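Local coordinates for Alr3699 protein (Nostoc sp., PDB 4XSO), which appears to be a glycosyltransferase-family protein of the GT-B fold, in which two Rossmann-like domains face each other across a cleft, at residues A[158-163]-A[318-323]. Sequence-based numbering, arbitrary orientation.
Sequences SQASQT and AMELVE
The carboxylate of Glu-320 carries the CB of Gln-159 over one of its faces, 3.4 Å from Glu-320 CD, whereas Ser-158 CB lies off the oxygen end, displaced to the other side of the plane, 3.6 Å from Glu-320 OE2. Near the plane, at the OE2 edge, comes the methyl of Ala-160. The amide of Gln-159 is on the same side as its CB, turned 27° from the carboxylate.

The two oxygens take the first backbone N-H groups of helix 159-167. Gln-159 N donates to Glu-320 OE1 at 2.7 Å, and Ala-160 N to Glu-320 OE2 at 3.0 Å. Both donors use the syn side but stand about 30° out of the carboxylate plane, tilted toward the face under Gln-159 CB. Glu-320 can span the gap because its chain runs extended beyond CG (chi2 158°).

Ser-158 occupies the N-cap position, its OG accepting from Ser-161 N at 3.0 Å and also bonding to Pro-295 O. Tyr-179 OH also hydrogen-bonds to Glu-320 OE1.

This illustrates a helix N-terminus clasped by a carboxylate across a domain interface: the helix belongs to the N-terminal domain of the GT-B fold, the glutamate to the C-terminal one. Three hydrogen bonds, two of them at OE1, and the flanking carbons should limit carboxylate rotation, and the partial positive charge of the helix N-terminus would probably stabilise the negative charge.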
loop_
_atom_site.group_PDB
_atom_site.type_symbol
_atom_site.label_atom_id
_atom_site.label_comp_id
_atom_site.label_asym_id
_atom_site.label_seq_id
_atom_site.Cartn_x
_atom_site.Cartn_y
_atom_site.Cartn_z
ATOM N N SER A 158 0.695 -4.507 27.629
ATOM C CA SER A 158 1.254 -5.286 28.713
ATOM C C SER A 158 2.719 -5.627 28.391
ATOM O O SER A 158 3.146 -5.574 27.222
ATOM C CB SER A 158 0.455 -6.569 28.880
ATOM O OG SER A 158 0.711 -7.430 27.792
ATOM N N GLN A 159 3.482 -5.882 29.446
ATOM C CA GLN A 159 4.818 -6.515 29.303
ATOM C C GLN A 159 4.841 -7.817 28.441
ATOM O O GLN A 159 5.732 -7.967 27.620
ATOM C CB GLN A 159 5.496 -6.721 30.658
ATOM C CG GLN A 159 5.823 -5.365 31.296
ATOM C CD GLN A 159 6.450 -5.384 32.715
ATOM O OE1 GLN A 159 6.372 -6.356 33.454
ATOM N NE2 GLN A 159 7.033 -4.260 33.092
ATOM N N ALA A 160 3.815 -8.635 28.555
ATOM C CA ALA A 160 3.614 -9.845 27.742
ATOM C C ALA A 160 3.488 -9.541 26.229
ATOM O O ALA A 160 4.196 -10.152 25.401
ATOM C CB ALA A 160 2.352 -10.558 28.197
ATOM N N SER A 161 2.680 -8.530 25.889
ATOM C CA SER A 161 2.562 -8.098 24.531
ATOM C C SER A 161 3.877 -7.497 24.075
ATOM O O SER A 161 4.311 -7.707 22.930
ATOM C CB SER A 161 1.383 -7.126 24.301
ATOM O OG SER A 161 0.175 -7.814 24.590
ATOM N N GLN A 162 4.486 -6.699 24.919
ATOM C CA GLN A 162 5.720 -6.025 24.547
ATOM C C GLN A 162 6.792 -7.070 24.295
ATOM O O GLN A 162 7.558 -6.951 23.377
ATOM C CB GLN A 162 6.163 -5.110 25.684
ATOM C CG GLN A 162 7.471 -4.334 25.474
ATOM C CD GLN A 162 7.864 -3.600 26.739
ATOM O OE1 GLN A 162 7.734 -4.129 27.816
ATOM N NE2 GLN A 162 8.308 -2.392 26.608
ATOM N N THR A 163 6.886 -8.047 25.175
ATOM C CA THR A 163 7.931 -9.102 25.022
ATOM C C THR A 163 7.685 -9.914 23.760
ATOM O O THR A 163 8.620 -10.229 23.038
ATOM C CB THR A 163 7.916 -10.046 26.261
ATOM O OG1 THR A 163 6.547 -10.359 26.546
ATOM C CG2 THR A 163 8.420 -9.342 27.398
ATOM N N ALA A 318 -1.954 -11.671 32.829
ATOM C CA ALA A 318 -2.440 -11.947 34.202
ATOM C C ALA A 318 -1.343 -11.891 35.239
ATOM O O ALA A 318 -1.512 -11.383 36.360
ATOM C CB ALA A 318 -3.116 -13.325 34.263
ATOM N N MET A 319 -0.179 -12.407 34.873
ATOM C CA MET A 319 0.946 -12.414 35.811
ATOM C C MET A 319 1.377 -10.984 36.189
ATOM O O MET A 319 1.947 -10.793 37.231
ATOM C CB MET A 319 2.136 -13.220 35.237
ATOM C CG MET A 319 1.729 -14.401 34.367
ATOM S SD MET A 319 3.091 -15.570 34.076
ATOM C CE MET A 319 3.723 -15.089 32.492
ATOM N N GLU A 320 1.071 -9.954 35.393
ATOM C CA GLU A 320 1.537 -8.588 35.731
ATOM C C GLU A 320 0.461 -7.867 36.529
ATOM O O GLU A 320 0.722 -6.805 37.104
ATOM C CB GLU A 320 1.707 -7.744 34.462
ATOM C CG GLU A 320 2.784 -8.195 33.534
ATOM C CD GLU A 320 2.541 -7.678 32.111
ATOM O OE1 GLU A 320 2.483 -6.432 31.943
ATOM O OE2 GLU A 320 2.459 -8.522 31.187
ATOM N N LEU A 321 -0.750 -8.414 36.470
ATOM C CA LEU A 321 -1.885 -7.875 37.151
ATOM C C LEU A 321 -2.002 -8.296 38.605
ATOM O O LEU A 321 -2.590 -7.555 39.436
ATOM C CB LEU A 321 -3.159 -8.247 36.410
ATOM C CG LEU A 321 -3.188 -7.933 34.896
ATOM C CD1 LEU A 321 -4.516 -8.318 34.284
ATOM C CD2 LEU A 321 -2.928 -6.458 34.641
ATOM N N VAL A 322 -1.550 -9.508 38.909
ATOM C CA VAL A 322 -1.865 -10.115 40.212
ATOM C C VAL A 322 -0.601 -10.526 40.873
ATOM O O VAL A 322 0.184 -11.154 40.230
ATOM C CB VAL A 322 -2.724 -11.413 40.083
ATOM C CG1 VAL A 322 -2.845 -12.098 41.429
ATOM C CG2 VAL A 322 -4.114 -11.178 39.500
ATOM N N GLU A 323 -0.395 -10.187 42.148
ATOM C CA GLU A 323 0.674 -10.866 42.928
ATOM C C GLU A 323 -0.025 -11.825 43.846
ATOM O O GLU A 323 -0.898 -11.412 44.631
ATOM C CB GLU A 323 1.556 -9.932 43.746
ATOM C CG GLU A 323 2.709 -9.327 42.983
ATOM C CD GLU A 323 3.903 -10.268 42.873
ATOM O OE1 GLU A 323 3.917 -11.367 43.515
ATOM O OE2 GLU A 323 4.831 -9.887 42.130
#